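Local coordinates for protein mannose-specific lectin (Galanthus nivalis, PDB 1MSA) that binds alpha-D-linked mannose, with high affinity for alpha-(1-3)-mannose oligomers, and may contribute to defence against infections through its antiviral activity, at residues 47-52 with 65-70; 3-8 with 83-88; 8-13 with 52-57. All coordinates share one frame; numbering follows the deposited sequence.

From the N terminus the chain first runs through 3-8, which returns to 83-88 in contact 2 and so closes the longest loop, taking in most of the domain. E8 belongs to contact 3 as well: the chain continues into 8-13 and pairs with 52-57, a shorter loop lying wholly within the first. Contact 1, 47-52 with 65-70, also falls inside the span of contact 2, but it crosses contact 3, with which it shares C52. Contacts 2 and 3 thus carry the N-terminal residues from the edge of one antiparallel sheet to the edge of the next, while contact 1 joins the far loops, about 21 Å from contact 2 between centres.

Contact 1: residues 47-52 with 65-70; sequences GLSRSC and YNPSNK. With MMA (methyl alpha-D-mannopyranoside), chain F.
Van der Waals packing, much of it of carbons on oxygens, carries the whole meeting of S49-C52 with Y65-P67, and no hydrogen bond spans the two segments. P67 sets CG and CD against the carbonyl oxygens of R50 and S51: CG is nearest, 3.0 Å from R50 O, and CD comes next against the same oxygen. S49, one residue earlier in the same loop, has its OG swung opposite its own backbone N (chi1 -167°), and this oxygen rests 3.6 Å from N66 CB and equally near P67 CD. C52 packs side-on, its SG 3.8 Å from N66 CA and its CA close against Y65 O. The same sulfur forms the disulfide with C29, so the loop is bound covalently to the preceding part of the chain.

This is the loop end of one sheet of the bulb-type lectin domain, a beta-prism II fold, where the hairpin joining strands 62-65 and 71-74 closes in a type I turn from N66 to N69. Proline suits the second position, where its ring fixes phi near the value required, and asparagine tolerates the left-handed backbone of N69.

Hydrogen bonds act within the hairpin. The N66 side chain, at chi1 68°, curls over the turn, and its OD1 accepts K70 N at 2.8 Å from above the carbonyl plane, with a weak second bond from S68 N. S51 OG is hydrogen-bonded outside both segments, to E27 OE1.

Sugar binding engages Y65. Its OH is hydrogen-bonded at 2.7 Å to O4 of the methyl mannoside, which sits at the ring edge, and Q57 is the other polar neighbour of the hydroxyl.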
loop_
_atom_site.group_PDB
_atom_site.type_symbol
_atom_site.label_atom_id
_atom_site.label_comp_id
_atom_site.label_asym_id
_atom_site.label_seq_id
_atom_site.Cartn_x
_atom_site.Cartn_y
_atom_site.Cartn_z
ATOM N N GLY A 47 -29.144 6.595 9.432
ATOM C CA GLY A 47 -30.408 7.286 9.339
ATOM C C GLY A 47 -30.593 8.423 10.311
ATOM O O GLY A 47 -31.594 9.160 10.215
ATOM N N LEU A 48 -29.645 8.663 11.218
ATOM C CA LEU A 48 -29.753 9.747 12.181
ATOM C C LEU A 48 -29.472 11.103 11.550
ATOM O O LEU A 48 -29.676 12.142 12.183
ATOM C CB LEU A 48 -28.818 9.542 13.370
ATOM C CG LEU A 48 -28.942 8.227 14.131
ATOM C CD1 LEU A 48 -28.121 8.272 15.413
ATOM C CD2 LEU A 48 -30.396 7.891 14.422
ATOM N N SER A 49 -28.961 11.098 10.334
ATOM C CA SER A 49 -28.651 12.329 9.615
ATOM C C SER A 49 -28.110 11.965 8.234
ATOM O O SER A 49 -28.263 10.818 7.793
ATOM C CB SER A 49 -27.653 13.162 10.410
ATOM O OG SER A 49 -27.546 14.479 9.913
ATOM N N ARG A 50 -27.435 12.895 7.587
ATOM C CA ARG A 50 -26.851 12.679 6.273
ATOM C C ARG A 50 -25.545 13.464 6.152
ATOM O O ARG A 50 -25.392 14.502 6.800
ATOM C CB ARG A 50 -27.811 13.162 5.175
ATOM C CG ARG A 50 -28.800 12.115 4.699
ATOM C CD ARG A 50 -28.212 11.267 3.587
ATOM N NE ARG A 50 -28.528 9.854 3.740
ATOM C CZ ARG A 50 -28.255 8.925 2.832
ATOM N NH1 ARG A 50 -27.664 9.239 1.685
ATOM N NH2 ARG A 50 -28.568 7.659 3.077
ATOM N N SER A 51 -24.615 12.965 5.353
ATOM C CA SER A 51 -23.354 13.646 5.121
ATOM C C SER A 51 -22.564 13.942 6.381
ATOM O O SER A 51 -21.948 15.007 6.524
ATOM C CB SER A 51 -23.608 14.936 4.321
ATOM O OG SER A 51 -24.124 14.597 3.038
ATOM N N CYS A 52 -22.494 12.953 7.274
ATOM C CA CYS A 52 -21.731 13.086 8.504
ATOM C C CYS A 52 -20.231 13.019 8.198
ATOM O O CYS A 52 -19.838 12.614 7.107
ATOM C CB CYS A 52 -22.074 11.954 9.476
ATOM S SG CYS A 52 -23.643 12.154 10.346
ATOM N N TYR A 65 -19.609 13.563 13.474
ATOM C CA TYR A 65 -20.395 14.786 13.495
ATOM C C TYR A 65 -21.402 14.864 12.350
ATOM O O TYR A 65 -21.160 14.331 11.265
ATOM C CB TYR A 65 -19.470 16.010 13.346
ATOM C CG TYR A 65 -18.660 16.307 14.578
ATOM C CD1 TYR A 65 -19.225 17.004 15.641
ATOM C CD2 TYR A 65 -17.335 15.900 14.685
ATOM C CE1 TYR A 65 -18.493 17.286 16.781
ATOM C CE2 TYR A 65 -16.598 16.175 15.822
ATOM C CZ TYR A 65 -17.185 16.863 16.866
ATOM O OH TYR A 65 -16.453 17.145 17.995
ATOM N N ASN A 66 -22.486 15.600 12.588
ATOM C CA ASN A 66 -23.467 15.813 11.499
ATOM C C ASN A 66 -23.094 17.135 10.836
ATOM O O ASN A 66 -22.238 17.864 11.359
ATOM C CB ASN A 66 -24.881 15.765 11.992
ATOM C CG ASN A 66 -25.321 16.889 12.890
ATOM O OD1 ASN A 66 -24.634 17.890 13.080
ATOM N ND2 ASN A 66 -26.511 16.735 13.475
ATOM N N PRO A 67 -23.730 17.471 9.730
ATOM C CA PRO A 67 -23.456 18.688 8.996
ATOM C C PRO A 67 -23.521 19.949 9.825
ATOM O O PRO A 67 -22.792 20.918 9.561
ATOM C CB PRO A 67 -24.502 18.699 7.887
ATOM C CG PRO A 67 -24.890 17.278 7.705
ATOM C CD PRO A 67 -24.757 16.632 9.061
ATOM N N SER A 68 -24.359 19.982 10.851
ATOM C CA SER A 68 -24.510 21.120 11.731
ATOM C C SER A 68 -23.490 21.127 12.859
ATOM O O SER A 68 -23.551 21.986 13.745
ATOM C CB SER A 68 -25.928 21.134 12.334
ATOM O OG SER A 68 -26.890 21.088 11.292
ATOM N N ASN A 69 -22.588 20.156 12.878
ATOM C CA ASN A 69 -21.551 20.038 13.868
ATOM C C ASN A 69 -22.003 19.483 15.203
ATOM O O ASN A 69 -21.332 19.676 16.224
ATOM C CB ASN A 69 -20.792 21.361 14.058
ATOM C CG ASN A 69 -19.536 21.386 13.198
ATOM O OD1 ASN A 69 -18.651 20.546 13.388
ATOM N ND2 ASN A 69 -19.482 22.308 12.249
ATOM N N LYS A 70 -23.104 18.748 15.207
ATOM C CA LYS A 70 -23.602 18.120 16.435
ATOM C C LYS A 70 -23.069 16.686 16.479
ATOM O O LYS A 70 -23.163 15.971 15.482
ATOM C CB LYS A 70 -25.125 18.116 16.446
ATOM C CG LYS A 70 -25.751 17.387 17.630
ATOM C CD LYS A 70 -27.034 16.683 17.204
ATOM C CE LYS A 70 -28.076 16.691 18.310
ATOM N NZ LYS A 70 -29.398 16.206 17.814
HETATM C C1 MMA F . -15.867 15.608 24.048
HETATM C C2 MMA F . -14.896 16.364 23.128
HETATM C C3 MMA F . -15.687 17.169 22.106
HETATM C C4 MMA F . -16.647 16.263 21.350
HETATM C C5 MMA F . -17.544 15.508 22.332
HETATM C C6 MMA F . -18.443 14.494 21.641
HETATM C C7 MMA F . -17.226 16.055 25.981
HETATM O O1 MMA F . -16.643 16.528 24.741
HETATM O O2 MMA F . -14.042 15.430 22.498
HETATM O O3 MMA F . -14.817 17.813 21.193
HETATM O O4 MMA F . -17.451 17.050 20.475
HETATM O O5 MMA F . -16.734 14.775 23.277
HETATM O O6 MMA F . -19.144 13.705 22.594
#

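Contact 2: residues 3-8 with 83-88. With MMA (methyl alpha-D-mannopyranoside), chain N.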
loop_
_atom_site.group_PDB
_atom_site.type_symbol
_atom_site.label_atom_id
_atom_site.label_comp_id
_atom_site.label_asym_id
_atom_site.label_seq_id
_atom_site.Cartn_x
_atom_site.Cartn_y
_atom_site.Cartn_z
ATOM N N ILE A 3 -4.326 4.681 8.412
ATOM C CA ILE A 3 -4.151 5.512 9.584
ATOM C C ILE A 3 -4.888 6.848 9.461
ATOM O O ILE A 3 -4.857 7.516 8.435
ATOM C CB ILE A 3 -2.666 5.833 9.857
ATOM C CG1 ILE A 3 -1.832 4.565 10.029
ATOM C CG2 ILE A 3 -2.530 6.716 11.092
ATOM C CD1 ILE A 3 -0.340 4.805 9.924
ATOM N N LEU A 4 -5.539 7.233 10.547
ATOM C CA LEU A 4 -6.224 8.524 10.639
ATOM C C LEU A 4 -5.553 9.291 11.789
ATOM O O LEU A 4 -5.665 8.880 12.946
ATOM C CB LEU A 4 -7.705 8.350 10.869
ATOM C CG LEU A 4 -8.617 9.571 10.856
ATOM C CD1 LEU A 4 -8.499 10.352 9.559
ATOM C CD2 LEU A 4 -10.065 9.148 11.093
ATOM N N TYR A 5 -4.797 10.327 11.451
ATOM C CA TYR A 5 -4.069 11.100 12.441
ATOM C C TYR A 5 -4.935 12.114 13.170
ATOM O O TYR A 5 -5.851 12.699 12.591
ATOM C CB TYR A 5 -2.901 11.850 11.765
ATOM C CG TYR A 5 -1.902 10.920 11.114
ATOM C CD1 TYR A 5 -2.094 10.479 9.811
ATOM C CD2 TYR A 5 -0.791 10.459 11.808
ATOM C CE1 TYR A 5 -1.197 9.609 9.212
ATOM C CE2 TYR A 5 0.112 9.593 11.217
ATOM C CZ TYR A 5 -0.100 9.170 9.921
ATOM O OH TYR A 5 0.788 8.304 9.324
ATOM N N SER A 6 -4.610 12.353 14.444
ATOM C CA SER A 6 -5.357 13.364 15.212
ATOM C C SER A 6 -5.292 14.672 14.420
ATOM O O SER A 6 -4.245 14.997 13.859
ATOM C CB SER A 6 -4.787 13.541 16.604
ATOM O OG SER A 6 -3.394 13.792 16.572
ATOM N N GLY A 7 -6.429 15.345 14.297
ATOM C CA GLY A 7 -6.496 16.586 13.533
ATOM C C GLY A 7 -7.090 16.331 12.151
ATOM O O GLY A 7 -7.454 17.267 11.443
ATOM N N GLU A 8 -7.216 15.056 11.781
ATOM C CA GLU A 8 -7.743 14.675 10.491
ATOM C C GLU A 8 -9.203 14.251 10.528
ATOM O O GLU A 8 -9.729 13.760 11.521
ATOM C CB GLU A 8 -6.888 13.573 9.850
ATOM C CG GLU A 8 -5.706 14.122 9.075
ATOM C CD GLU A 8 -4.745 13.064 8.597
ATOM O OE1 GLU A 8 -4.935 11.864 8.885
ATOM O OE2 GLU A 8 -3.762 13.448 7.920
ATOM N N ASN A 83 -0.954 14.061 20.415
ATOM C CA ASN A 83 -0.951 13.459 19.083
ATOM C C ASN A 83 -1.439 12.017 19.189
ATOM O O ASN A 83 -0.909 11.227 19.963
ATOM C CB ASN A 83 0.438 13.535 18.468
ATOM C CG ASN A 83 0.897 14.973 18.273
ATOM O OD1 ASN A 83 0.251 15.739 17.555
ATOM N ND2 ASN A 83 1.984 15.334 18.937
ATOM N N TYR A 84 -2.524 11.717 18.489
ATOM C CA TYR A 84 -3.131 10.396 18.509
ATOM C C TYR A 84 -3.268 9.863 17.083
ATOM O O TYR A 84 -3.153 10.619 16.122
ATOM C CB TYR A 84 -4.535 10.450 19.125
ATOM C CG TYR A 84 -4.583 10.852 20.577
ATOM C CD1 TYR A 84 -4.619 12.196 20.942
ATOM C CD2 TYR A 84 -4.609 9.902 21.589
ATOM C CE1 TYR A 84 -4.653 12.580 22.268
ATOM C CE2 TYR A 84 -4.657 10.277 22.918
ATOM C CZ TYR A 84 -4.674 11.616 23.251
ATOM O OH TYR A 84 -4.727 11.989 24.577
ATOM N N VAL A 85 -3.492 8.564 16.955
ATOM C CA VAL A 85 -3.693 7.937 15.666
ATOM C C VAL A 85 -4.784 6.855 15.793
ATOM O O VAL A 85 -4.825 6.111 16.772
ATOM C CB VAL A 85 -2.459 7.270 15.053
ATOM C CG1 VAL A 85 -1.454 8.266 14.517
ATOM C CG2 VAL A 85 -1.811 6.299 16.029
ATOM N N CYS A 86 -5.658 6.833 14.806
ATOM C CA CYS A 86 -6.697 5.789 14.752
ATOM C C CYS A 86 -6.230 4.835 13.644
ATOM O O CYS A 86 -6.020 5.301 12.514
ATOM C CB CYS A 86 -8.059 6.375 14.444
ATOM S SG CYS A 86 -9.362 5.129 14.318
ATOM N N ILE A 87 -5.937 3.594 13.986
ATOM C CA ILE A 87 -5.389 2.665 13.017
ATOM C C ILE A 87 -6.262 1.479 12.663
ATOM O O ILE A 87 -6.670 0.721 13.544
ATOM C CB ILE A 87 -4.046 2.088 13.564
ATOM C CG1 ILE A 87 -3.062 3.214 13.860
ATOM C CG2 ILE A 87 -3.461 1.100 12.568
ATOM C CD1 ILE A 87 -1.806 2.758 14.572
ATOM N N LEU A 88 -6.467 1.266 11.358
ATOM C CA LEU A 88 -7.179 0.044 10.922
ATOM C C LEU A 88 -6.055 -1.003 10.755
ATOM O O LEU A 88 -5.292 -0.966 9.798
ATOM C CB LEU A 88 -7.975 0.244 9.669
ATOM C CG LEU A 88 -8.519 -0.977 8.924
ATOM C CD1 LEU A 88 -9.176 -1.970 9.870
ATOM C CD2 LEU A 88 -9.504 -0.539 7.848
HETATM C C1 MMA N . 4.898 15.958 14.666
HETATM C C2 MMA N . 3.953 15.097 13.820
HETATM C C3 MMA N . 3.012 14.305 14.730
HETATM C C4 MMA N . 3.847 13.487 15.710
HETATM C C5 MMA N . 4.757 14.427 16.503
HETATM C C6 MMA N . 5.647 13.686 17.485
HETATM C C7 MMA N . 4.772 18.199 15.534
HETATM O O1 MMA N . 4.165 16.892 15.386
HETATM O O2 MMA N . 4.729 14.184 13.051
HETATM O O3 MMA N . 2.208 13.436 13.954
HETATM O O4 MMA N . 3.009 12.763 16.585
HETATM O O5 MMA N . 5.626 15.144 15.600
HETATM O O6 MMA N . 6.485 14.601 18.177
HETATM O O HOH W 1 -2.326 16.125 16.443
#
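S6 reaches across to N83 and Y84, and its side chain makes the last link between the two segments. Its CB lies 3.4 Å from Y84 O and packs against Y84 CB. One bond further, chi1 of 53° places OG between the backbone N and the carbonyl carbon, where it accepts Y84 N at 3.0 Å along a nearly straight line (167°). The same OG is hydrogen-bonded to a water at 2.6 Å, and that water donates to N83 OD1, while N83 ND2 bonds to D100 OD1. A small hydroxyl suits this spot, because it takes the place of a main-chain acceptor as strand 3-5 ends.

Before it the pairing is regular: L4 and C86 exchange both backbone bonds, and S6 N donates to Y84 O. V85 CG1 fits beside Y5 CD2 at 3.5 Å, and I3 CG2 lies over one face of the Y5 ring, toward its rim. G7, with positive phi, suits the type II turn from Y5 to E8. N83, just before strand 84-88, borders a mannose held by D91, N93, Q89 and Y97 of the second subunit, consistent with its binding role in relatives, at a subunit interface of the beta-prism II lectin tetramer.

Contact 3: residues 8-13 with 52-57. With MMA (methyl alpha-D-mannopyranoside), chain F.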
loop_
_atom_site.group_PDB
_atom_site.type_symbol
_atom_site.label_atom_id
_atom_site.label_comp_id
_atom_site.label_asym_id
_atom_site.label_seq_id
_atom_site.Cartn_x
_atom_site.Cartn_y
_atom_site.Cartn_z
ATOM N N GLU A 8 -7.216 15.056 11.781
ATOM C CA GLU A 8 -7.743 14.675 10.491
ATOM C C GLU A 8 -9.203 14.251 10.528
ATOM O O GLU A 8 -9.729 13.760 11.521
ATOM C CB GLU A 8 -6.888 13.573 9.850
ATOM C CG GLU A 8 -5.706 14.122 9.075
ATOM C CD GLU A 8 -4.745 13.064 8.597
ATOM O OE1 GLU A 8 -4.935 11.864 8.885
ATOM O OE2 GLU A 8 -3.762 13.448 7.920
ATOM N N THR A 9 -9.862 14.435 9.383
ATOM C CA THR A 9 -11.274 14.133 9.223
ATOM C C THR A 9 -11.542 13.250 8.011
ATOM O O THR A 9 -10.889 13.376 6.973
ATOM C CB THR A 9 -12.047 15.469 9.032
ATOM O OG1 THR A 9 -12.249 16.086 10.310
ATOM C CG2 THR A 9 -13.375 15.282 8.336
ATOM N N LEU A 10 -12.517 12.361 8.143
ATOM C CA LEU A 10 -12.955 11.523 7.028
ATOM C C LEU A 10 -14.360 12.017 6.629
ATOM O O LEU A 10 -15.268 11.907 7.455
ATOM C CB LEU A 10 -13.041 10.058 7.406
ATOM C CG LEU A 10 -11.765 9.235 7.478
ATOM C CD1 LEU A 10 -12.099 7.764 7.722
ATOM C CD2 LEU A 10 -10.926 9.392 6.223
ATOM N N SER A 11 -14.497 12.596 5.451
ATOM C CA SER A 11 -15.819 13.062 5.018
ATOM C C SER A 11 -16.680 11.860 4.636
ATOM O O SER A 11 -16.178 10.732 4.563
ATOM C CB SER A 11 -15.706 14.020 3.844
ATOM O OG SER A 11 -14.996 15.188 4.212
ATOM N N THR A 12 -17.963 12.101 4.409
ATOM C CA THR A 12 -18.866 11.017 4.021
ATOM C C THR A 12 -18.341 10.322 2.770
ATOM O O THR A 12 -17.882 10.980 1.834
ATOM C CB THR A 12 -20.284 11.542 3.745
ATOM O OG1 THR A 12 -20.252 12.981 3.718
ATOM C CG2 THR A 12 -21.243 11.059 4.809
ATOM N N GLY A 13 -18.356 8.996 2.786
ATOM C CA GLY A 13 -17.882 8.197 1.675
ATOM C C GLY A 13 -16.384 7.944 1.733
ATOM O O GLY A 13 -15.853 7.185 0.916
ATOM N N CYS A 52 -22.494 12.953 7.274
ATOM C CA CYS A 52 -21.731 13.086 8.504
ATOM C C CYS A 52 -20.231 13.019 8.198
ATOM O O CYS A 52 -19.838 12.614 7.107
ATOM C CB CYS A 52 -22.074 11.954 9.476
ATOM S SG CYS A 52 -23.643 12.154 10.346
ATOM N N PHE A 53 -19.421 13.407 9.172
ATOM C CA PHE A 53 -17.974 13.332 9.032
ATOM C C PHE A 53 -17.366 12.706 10.287
ATOM O O PHE A 53 -17.946 12.780 11.369
ATOM C CB PHE A 53 -17.335 14.642 8.678
ATOM C CG PHE A 53 -17.688 15.841 9.490
ATOM C CD1 PHE A 53 -18.857 16.550 9.244
ATOM C CD2 PHE A 53 -16.825 16.312 10.472
ATOM C CE1 PHE A 53 -19.175 17.676 9.978
ATOM C CE2 PHE A 53 -17.132 17.444 11.206
ATOM C CZ PHE A 53 -18.310 18.125 10.958
ATOM N N LEU A 54 -16.236 12.037 10.114
ATOM C CA LEU A 54 -15.548 11.387 11.222
ATOM C C LEU A 54 -14.294 12.183 11.581
ATOM O O LEU A 54 -13.473 12.470 10.710
ATOM C CB LEU A 54 -15.177 9.946 10.880
ATOM C CG LEU A 54 -14.340 9.211 11.935
ATOM C CD1 LEU A 54 -15.166 8.958 13.186
ATOM C CD2 LEU A 54 -13.776 7.913 11.376
ATOM N N SER A 55 -14.156 12.527 12.856
ATOM C CA SER A 55 -13.021 13.328 13.285
ATOM C C SER A 55 -12.171 12.695 14.362
ATOM O O SER A 55 -12.664 12.322 15.427
ATOM C CB SER A 55 -13.561 14.691 13.772
ATOM O OG SER A 55 -12.494 15.593 13.968
ATOM N N MET A 56 -10.877 12.546 14.075
ATOM C CA MET A 56 -9.931 12.041 15.090
ATOM C C MET A 56 -9.334 13.303 15.737
ATOM O O MET A 56 -8.536 13.989 15.097
ATOM C CB MET A 56 -8.849 11.189 14.476
ATOM C CG MET A 56 -7.742 10.729 15.398
ATOM S SD MET A 56 -8.259 9.541 16.639
ATOM C CE MET A 56 -8.117 10.481 18.140
ATOM N N GLN A 57 -9.800 13.643 16.930
ATOM C CA GLN A 57 -9.378 14.874 17.579
ATOM C C GLN A 57 -8.068 14.814 18.314
ATOM O O GLN A 57 -7.528 13.761 18.645
ATOM C CB GLN A 57 -10.508 15.383 18.501
ATOM C CG GLN A 57 -11.809 15.576 17.722
ATOM C CD GLN A 57 -12.965 16.040 18.569
ATOM O OE1 GLN A 57 -12.959 15.934 19.796
ATOM N NE2 GLN A 57 -13.999 16.568 17.911
HETATM C C1 MMA F . -15.867 15.608 24.048
HETATM C C2 MMA F . -14.896 16.364 23.128
HETATM C C3 MMA F . -15.687 17.169 22.106
HETATM C C4 MMA F . -16.647 16.263 21.350
HETATM C C5 MMA F . -17.544 15.508 22.332
HETATM C C6 MMA F . -18.443 14.494 21.641
HETATM C C7 MMA F . -17.226 16.055 25.981
HETATM O O1 MMA F . -16.643 16.528 24.741
HETATM O O2 MMA F . -14.042 15.430 22.498
HETATM O O3 MMA F . -14.817 17.813 21.193
HETATM O O4 MMA F . -17.451 17.050 20.475
HETATM O O5 MMA F . -16.734 14.775 23.277
HETATM O O6 MMA F . -19.144 13.705 22.594
HETATM O O HOH W 2 -19.198 14.646 5.094
#
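L10 and L54 form the hydrogen-bonded pair where strand 9-10 adds an edge to the antiparallel sheet 53-56, 62-65, 71-74, one side of the beta-prism II fold. Each serves the other as donor and acceptor: L10 N gives to L54 O at 2.7 Å, in the carbonyl plane, and L54 N gives to L10 O at 2.8 Å. The third rung of the ladder is M56 N to E8 O at 3.1 Å, almost in line with the C=O (177°). L54 O is doubly served, for the CA-H of T9 also approaches it. On its other side strand 53-56 is bonded to strand 62-65, F53 to Y65 and S55 to V63, and M56 also bonds to G7.

Beneath this ladder the leucines lie side by side, L10 CD1 4.0 Å from L54 CD2, both branched and apolar, well suited to the buried interior. On the other face the T9 and F53 side chains cross, T9 CG2 4.0 Å from F53 CB. E8 sends its carboxylate away: OE1 accepts Y5 N, and OE2 makes a salt bridge with K90 of the second subunit. Beyond strand 9-10, where T12 meets C52 just before strand 53-56, a water hydrogen-bonded to T12 OG1 donates to C52 O at 2.9 Å.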